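PDB 3QR0: phospholipase C-beta (PLC-beta) from Sepia officinalis, which belongs to the phospholipase C-beta family, carries PH, EF-hand, TIM-barrel and C2 domains in one chain, and binds a calcium ion. Local coordinates for residues A[677-682]-A[799-804]; A[583-588]-A[604-609]. One frame throughout, in Å; residues are numbered along the deposited sequence.

Interaction 1. Residues A[677-682]-A[799-804]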
ATOM      1  N   GLY A 677      16.352  -5.462   3.479  1.00 23.31           N
ATOM      2  CA  GLY A 677      17.133  -4.234   3.378  1.00 23.29           C
ATOM      3  C   GLY A 677      18.393  -4.545   2.611  1.00 23.55           C
ATOM      4  O   GLY A 677      18.335  -5.207   1.584  1.00 23.78           O
ATOM      5  N   LEU A 678      19.540  -4.099   3.114  1.00 23.99           N
ATOM      6  CA  LEU A 678      20.813  -4.542   2.562  1.00 24.36           C
ATOM      7  C   LEU A 678      20.892  -6.065   2.660  1.00 24.51           C
ATOM      8  O   LEU A 678      20.264  -6.661   3.540  1.00 24.29           O
ATOM      9  CB  LEU A 678      21.996  -3.916   3.304  1.00 24.76           C
ATOM     10  CG  LEU A 678      22.255  -2.414   3.114  1.00 24.74           C
ATOM     11  CD1 LEU A 678      23.591  -2.051   3.744  1.00 24.74           C
ATOM     12  CD2 LEU A 678      22.240  -2.022   1.645  1.00 25.13           C
ATOM     13  N   PRO A 679      21.653  -6.703   1.758  1.00 24.67           N
ATOM     14  CA  PRO A 679      21.803  -8.154   1.831  1.00 25.10           C
ATOM     15  C   PRO A 679      22.201  -8.641   3.226  1.00 25.59           C
ATOM     16  O   PRO A 679      21.639  -9.620   3.709  1.00 25.64           O
ATOM     17  CB  PRO A 679      22.907  -8.442   0.810  1.00 25.30           C
ATOM     18  CG  PRO A 679      22.778  -7.360  -0.186  1.00 25.14           C
ATOM     19  CD  PRO A 679      22.324  -6.144   0.570  1.00 24.84           C
ATOM     20  N   THR A 680      23.132  -7.941   3.873  1.00 26.09           N
ATOM     21  CA  THR A 680      23.586  -8.311   5.221  1.00 26.72           C
ATOM     22  C   THR A 680      22.494  -8.171   6.298  1.00 26.40           C
ATOM     23  O   THR A 680      22.599  -8.771   7.367  1.00 26.98           O
ATOM     24  CB  THR A 680      24.830  -7.487   5.643  1.00 27.08           C
ATOM     25  OG1 THR A 680      25.486  -8.123   6.748  1.00 28.41           O
ATOM     26  CG2 THR A 680      24.449  -6.058   6.021  1.00 25.87           C
ATOM     27  N   ASP A 681      21.459  -7.380   6.017  1.00 25.84           N
ATOM     28  CA  ASP A 681      20.347  -7.165   6.950  1.00 25.62           C
ATOM     29  C   ASP A 681      19.079  -7.928   6.563  1.00 25.39           C
ATOM     30  O   ASP A 681      18.060  -7.827   7.252  1.00 25.60           O
ATOM     31  CB  ASP A 681      20.003  -5.673   7.023  1.00 25.27           C
ATOM     32  CG  ASP A 681      21.126  -4.831   7.606  1.00 25.95           C
ATOM     33  OD1 ASP A 681      21.921  -5.361   8.403  1.00 26.88           O
ATOM     34  OD2 ASP A 681      21.207  -3.629   7.271  1.00 25.86           O
ATOM     35  N   THR A 682      19.125  -8.673   5.465  1.00 24.99           N
ATOM     36  CA  THR A 682      17.939  -9.355   4.973  1.00 24.40           C
ATOM     37  C   THR A 682      17.824 -10.738   5.618  1.00 24.68           C
ATOM     38  O   THR A 682      18.739 -11.545   5.527  1.00 25.38           O
ATOM     39  CB  THR A 682      17.956  -9.437   3.441  1.00 24.30           C
ATOM     40  OG1 THR A 682      17.882  -8.106   2.913  1.00 23.71           O
ATOM     41  CG2 THR A 682      16.786 -10.259   2.922  1.00 23.93           C
ATOM     42  N   ALA A 799      26.377 -14.579  -3.860  1.00 30.06           N
ATOM     43  CA  ALA A 799      26.017 -15.349  -2.666  1.00 30.10           C
ATOM     44  C   ALA A 799      25.236 -14.506  -1.661  1.00 29.32           C
ATOM     45  O   ALA A 799      24.268 -14.985  -1.069  1.00 28.88           O
ATOM     46  CB  ALA A 799      27.270 -15.933  -2.009  1.00 30.97           C
ATOM     47  N   ALA A 800      25.660 -13.256  -1.475  1.00 28.77           N
ATOM     48  CA  ALA A 800      24.949 -12.315  -0.604  1.00 28.42           C
ATOM     49  C   ALA A 800      23.490 -12.150  -1.023  1.00 27.83           C
ATOM     50  O   ALA A 800      22.614 -12.033  -0.169  1.00 27.10           O
ATOM     51  CB  ALA A 800      25.641 -10.956  -0.595  1.00 28.15           C
ATOM     52  N   LEU A 801      23.237 -12.160  -2.332  1.00 27.97           N
ATOM     53  CA  LEU A 801      21.883 -11.951  -2.860  1.00 27.80           C
ATOM     54  C   LEU A 801      20.945 -13.144  -2.656  1.00 28.05           C
ATOM     55  O   LEU A 801      19.738 -13.014  -2.861  1.00 27.66           O
ATOM     56  CB  LEU A 801      21.931 -11.575  -4.340  1.00 27.72           C
ATOM     57  CG  LEU A 801      22.561 -10.214  -4.643  1.00 28.13           C
ATOM     58  CD1 LEU A 801      22.714 -10.050  -6.144  1.00 28.50           C
ATOM     59  CD2 LEU A 801      21.732  -9.059  -4.048  1.00 27.82           C
ATOM     60  N   CYS A 802      21.494 -14.292  -2.253  1.00 28.96           N
ATOM     61  CA  CYS A 802      20.677 -15.457  -1.896  1.00 29.32           C
ATOM     62  C   CYS A 802      19.764 -15.194  -0.691  1.00 28.74           C
ATOM     63  O   CYS A 802      18.708 -15.810  -0.580  1.00 28.58           O
ATOM     64  CB  CYS A 802      21.557 -16.681  -1.631  1.00 30.24           C
ATOM     65  SG  CYS A 802      22.368 -17.339  -3.120  1.00 32.75           S
ATOM     66  N   ALA A 803      20.158 -14.274   0.193  1.00 28.17           N
ATOM     67  CA  ALA A 803      19.328 -13.908   1.357  1.00 27.82           C
ATOM     68  C   ALA A 803      17.904 -13.453   0.998  1.00 26.92           C
ATOM     69  O   ALA A 803      17.000 -13.568   1.820  1.00 26.85           O
ATOM     70  CB  ALA A 803      20.018 -12.826   2.184  1.00 27.54           C
ATOM     71  N   PHE A 804      17.714 -12.924  -0.209  1.00 26.86           N
ATOM     72  CA  PHE A 804      16.394 -12.453  -0.665  1.00 26.38           C
ATOM     73  C   PHE A 804      15.453 -13.551  -1.158  1.00 26.88           C
ATOM     74  O   PHE A 804      14.238 -13.327  -1.262  1.00 25.98           O
ATOM     75  CB  PHE A 804      16.573 -11.422  -1.776  1.00 25.95           C
ATOM     76  CG  PHE A 804      17.257 -10.177  -1.319  1.00 25.84           C
ATOM     77  CD1 PHE A 804      16.536  -9.172  -0.680  1.00 25.39           C
ATOM     78  CD2 PHE A 804      18.618 -10.011  -1.502  1.00 25.20           C
ATOM     79  CE1 PHE A 804      17.169  -8.018  -0.241  1.00 25.33           C
ATOM     80  CE2 PHE A 804      19.253  -8.858  -1.071  1.00 26.05           C
ATOM     81  CZ  PHE A 804      18.534  -7.862  -0.441  1.00 25.21           C
TER
HETATM   82  O   HOH W   1      23.363 -11.851   2.478  1.00 33.35           O
HETATM   83  O   HOH W   2      17.601 -14.299   4.430  1.00 22.08           O
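The F804 ring reaches into the turn formed by 677-682, and the tight part of the contact gathers around it. CG is anti to the carbonyl carbon (chi1 -65°), which brings the far end of the ring to the turn. T682 covers one face: its CG2 stands 4.2 Å from the F804 ring centroid, a CH-pi contact. At the rim, G677 O lies in the ring plane, 3.3 Å from F804 CZ, where the weakly positive ring edge suits a carbonyl oxygen. Threonine suits its place because CG2 lies over the ring while OG1, itself 3.2 Å from F804 CE1, accepts from G677 N at 3.1 Å and donates to L678 O at 2.9 Å, tying the turn together. P679, whose rigid ring fits the start of a 3-10 turn, sets CG 3.9 Å from F804 CE2 and CB 4.0 Å from A800 CB. The other side is looser and wet. Small A800 and A803 let the backbones approach, and two waters link them, one donating to P679 O (weakly) and A800 O, the other to T682 O and A803 O. A C-terminal helical segment thus docks on a loop of the C2 beta-sandwich, F804 also resting on Q586 and I587 of the barrel.

Interaction 2. Residues A[583-588]-A[604-609]; sequences YVPQIY and DIAMCV
A606 faces the 583-585 backbone with a lone methyl group, and the apolar contacts are built around it. Its CB lies 3.9 Å from P585 CD and 4.2 Å from V584 CA; the small alanine side chain lets the CA atoms of V584 and A606 come within 4.7 Å. Beside it, I605 sends its long branch across to V584: CG1 anti to the backbone N (chi1 -178°) carries CD1 to 4.0 Å from V584 CG2, the two side chains meeting at a slant. Contacts of polar with apolar atoms form a second group. Y583 O also lies against A606 CB, though the exact closeness of that approach is doubtful. The chain of Q586 bends at chi2 (80°), bringing its amide to V609, with NE2 3.3 Å from V609 CG1; the buried OE1 has no partner in the model. Hydrogen bonding stays within each segment or goes to neighbours: D604, the N-cap of helix 605-613, takes a weak bond from M607 N at OD1, while OD2 pairs with N582 N. Y583 and P585 pack on V596 of strand 595-596, Y588 lies against helix 546-555, and Q586 and I605 touch V718 and R720 of strand 718-725.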
ATOM      1  N   TYR A 583      11.254  -9.996  -8.515  1.00 22.40           N
ATOM      2  CA  TYR A 583      12.384  -9.849  -7.594  1.00 22.54           C
ATOM      3  C   TYR A 583      11.988  -8.973  -6.406  1.00 22.07           C
ATOM      4  O   TYR A 583      11.050  -8.179  -6.490  1.00 21.67           O
ATOM      5  CB  TYR A 583      13.606  -9.239  -8.284  1.00 23.11           C
ATOM      6  CG  TYR A 583      13.311  -8.065  -9.193  1.00 23.23           C
ATOM      7  CD1 TYR A 583      13.496  -8.172 -10.564  1.00 24.81           C
ATOM      8  CD2 TYR A 583      12.853  -6.847  -8.687  1.00 24.04           C
ATOM      9  CE1 TYR A 583      13.229  -7.105 -11.411  1.00 24.76           C
ATOM     10  CE2 TYR A 583      12.576  -5.775  -9.536  1.00 23.50           C
ATOM     11  CZ  TYR A 583      12.770  -5.917 -10.895  1.00 24.70           C
ATOM     12  OH  TYR A 583      12.510  -4.870 -11.753  1.00 25.63           O
ATOM     13  N   VAL A 584      12.718  -9.117  -5.306  1.00 21.87           N
ATOM     14  CA  VAL A 584      12.543  -8.249  -4.151  1.00 21.67           C
ATOM     15  C   VAL A 584      13.187  -6.898  -4.473  1.00 21.20           C
ATOM     16  O   VAL A 584      14.369  -6.844  -4.815  1.00 21.59           O
ATOM     17  CB  VAL A 584      13.173  -8.864  -2.887  1.00 22.00           C
ATOM     18  CG1 VAL A 584      13.081  -7.898  -1.721  1.00 22.16           C
ATOM     19  CG2 VAL A 584      12.482 -10.182  -2.548  1.00 22.24           C
ATOM     20  N   PRO A 585      12.406  -5.806  -4.389  1.00 20.29           N
ATOM     21  CA  PRO A 585      12.880  -4.511  -4.883  1.00 20.36           C
ATOM     22  C   PRO A 585      14.059  -3.908  -4.107  1.00 20.35           C
ATOM     23  O   PRO A 585      14.850  -3.171  -4.694  1.00 20.28           O
ATOM     24  CB  PRO A 585      11.639  -3.618  -4.788  1.00 19.95           C
ATOM     25  CG  PRO A 585      10.776  -4.271  -3.766  1.00 20.02           C
ATOM     26  CD  PRO A 585      11.022  -5.731  -3.889  1.00 20.05           C
ATOM     27  N   GLN A 586      14.182  -4.227  -2.815  1.00 20.55           N
ATOM     28  CA  GLN A 586      15.329  -3.796  -2.013  1.00 20.92           C
ATOM     29  C   GLN A 586      16.669  -4.097  -2.696  1.00 21.40           C
ATOM     30  O   GLN A 586      17.618  -3.333  -2.547  1.00 21.28           O
ATOM     31  CB  GLN A 586      15.314  -4.445  -0.618  1.00 21.28           C
ATOM     32  CG  GLN A 586      14.442  -3.725   0.422  1.00 21.58           C
ATOM     33  CD  GLN A 586      12.956  -4.028   0.304  1.00 22.48           C
ATOM     34  OE1 GLN A 586      12.526  -4.845  -0.520  1.00 21.77           O
ATOM     35  NE2 GLN A 586      12.156  -3.361   1.137  1.00 22.60           N
ATOM     36  N   ILE A 587      16.751  -5.205  -3.439  1.00 21.57           N
ATOM     37  CA  ILE A 587      17.990  -5.561  -4.142  1.00 22.06           C
ATOM     38  C   ILE A 587      18.523  -4.357  -4.923  1.00 22.18           C
ATOM     39  O   ILE A 587      19.721  -4.074  -4.905  1.00 22.51           O
ATOM     40  CB  ILE A 587      17.793  -6.749  -5.122  1.00 22.24           C
ATOM     41  CG1 ILE A 587      17.514  -8.046  -4.354  1.00 23.06           C
ATOM     42  CG2 ILE A 587      19.045  -6.935  -5.998  1.00 22.10           C
ATOM     43  CD1 ILE A 587      16.995  -9.183  -5.232  1.00 23.92           C
ATOM     44  N   TYR A 588      17.616  -3.652  -5.600  1.00 21.72           N
ATOM     45  CA  TYR A 588      17.982  -2.542  -6.470  1.00 21.44           C
ATOM     46  C   TYR A 588      17.864  -1.181  -5.779  1.00 21.27           C
ATOM     47  O   TYR A 588      18.649  -0.275  -6.071  1.00 21.24           O
ATOM     48  CB  TYR A 588      17.173  -2.625  -7.771  1.00 21.45           C
ATOM     49  CG  TYR A 588      17.408  -3.965  -8.439  1.00 21.51           C
ATOM     50  CD1 TYR A 588      18.592  -4.218  -9.119  1.00 22.14           C
ATOM     51  CD2 TYR A 588      16.489  -5.002  -8.317  1.00 21.36           C
ATOM     52  CE1 TYR A 588      18.840  -5.449  -9.697  1.00 22.67           C
ATOM     53  CE2 TYR A 588      16.730  -6.239  -8.891  1.00 21.90           C
ATOM     54  CZ  TYR A 588      17.909  -6.452  -9.580  1.00 22.14           C
ATOM     55  OH  TYR A 588      18.163  -7.671 -10.153  1.00 23.52           O
ATOM     56  N   ASP A 604       3.089 -11.454  -4.712  1.00 23.12           N
ATOM     57  CA  ASP A 604       4.135 -12.163  -3.997  1.00 23.11           C
ATOM     58  C   ASP A 604       4.801 -11.217  -2.987  1.00 22.47           C
ATOM     59  O   ASP A 604       4.386 -10.064  -2.842  1.00 21.39           O
ATOM     60  CB  ASP A 604       5.145 -12.778  -4.976  1.00 23.48           C
ATOM     61  CG  ASP A 604       5.817 -11.754  -5.898  1.00 23.85           C
ATOM     62  OD1 ASP A 604       5.500 -10.537  -5.847  1.00 24.06           O
ATOM     63  OD2 ASP A 604       6.676 -12.194  -6.692  1.00 24.26           O
ATOM     64  N   ILE A 605       5.811 -11.711  -2.278  1.00 22.48           N
ATOM     65  CA  ILE A 605       6.489 -10.904  -1.252  1.00 22.38           C
ATOM     66  C   ILE A 605       6.914  -9.520  -1.780  1.00 21.70           C
ATOM     67  O   ILE A 605       6.739  -8.505  -1.098  1.00 20.99           O
ATOM     68  CB  ILE A 605       7.685 -11.682  -0.615  1.00 22.96           C
ATOM     69  CG1 ILE A 605       8.364 -10.852   0.489  1.00 23.88           C
ATOM     70  CG2 ILE A 605       8.683 -12.125  -1.686  1.00 24.12           C
ATOM     71  CD1 ILE A 605       9.444  -9.901  -0.008  1.00 24.37           C
ATOM     72  N   ALA A 606       7.426  -9.478  -3.006  1.00 21.49           N
ATOM     73  CA  ALA A 606       7.892  -8.228  -3.606  1.00 21.47           C
ATOM     74  C   ALA A 606       6.798  -7.158  -3.684  1.00 21.22           C
ATOM     75  O   ALA A 606       7.028  -6.011  -3.308  1.00 20.78           O
ATOM     76  CB  ALA A 606       8.458  -8.490  -4.985  1.00 21.68           C
ATOM     77  N   MET A 607       5.615  -7.536  -4.164  1.00 21.25           N
ATOM     78  CA  MET A 607       4.498  -6.593  -4.262  1.00 21.44           C
ATOM     79  C   MET A 607       3.932  -6.202  -2.897  1.00 21.40           C
ATOM     80  O   MET A 607       3.595  -5.043  -2.676  1.00 20.92           O
ATOM     81  CB  MET A 607       3.379  -7.129  -5.171  1.00 21.44           C
ATOM     82  CG  MET A 607       3.555  -6.781  -6.649  1.00 22.10           C
ATOM     83  SD  MET A 607       3.882  -5.028  -6.964  1.00 22.60           S
ATOM     84  CE  MET A 607       2.379  -4.270  -6.361  1.00 22.52           C
ATOM     85  N   CYS A 608       3.836  -7.168  -1.991  1.00 22.22           N
ATOM     86  CA  CYS A 608       3.429  -6.898  -0.610  1.00 22.86           C
ATOM     87  C   CYS A 608       4.308  -5.828   0.046  1.00 22.30           C
ATOM     88  O   CYS A 608       3.795  -4.903   0.674  1.00 22.34           O
ATOM     89  CB  CYS A 608       3.456  -8.183   0.220  1.00 23.28           C
ATOM     90  SG  CYS A 608       2.201  -9.386  -0.260  1.00 27.63           S
ATOM     91  N   VAL A 609       5.622  -5.947  -0.130  1.00 21.88           N
ATOM     92  CA  VAL A 609       6.583  -4.987   0.422  1.00 21.51           C
ATOM     93  C   VAL A 609       6.497  -3.632  -0.285  1.00 21.11           C
ATOM     94  O   VAL A 609       6.517  -2.583   0.361  1.00 20.59           O
ATOM     95  CB  VAL A 609       8.033  -5.526   0.328  1.00 22.02           C
ATOM     96  CG1 VAL A 609       9.038  -4.462   0.699  1.00 21.55           C
ATOM     97  CG2 VAL A 609       8.200  -6.752   1.225  1.00 22.46           C
TER

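Interaction 2 comes first along the chain and closes before interaction 1 opens, yet their centres are only 12 Å apart and their residues touch. I587 joins them: its CG1 lies 3.6 Å from F804 CD2, and its CG2 packs against L801. Helix 586-589 thus faces both the C-terminal segment 799-804 and, through Q586, the loop after strand 669-676. That strand pairs in the C2 sheet with strand 718-725, which residues of interaction 2 also contact. Interaction 2 belongs to the Y half of the TIM barrel, and interaction 1 joins the C2 domain to the chain's C-terminal part. Together they bring the barrel, the C2 domain and the C-terminal segment together at one place.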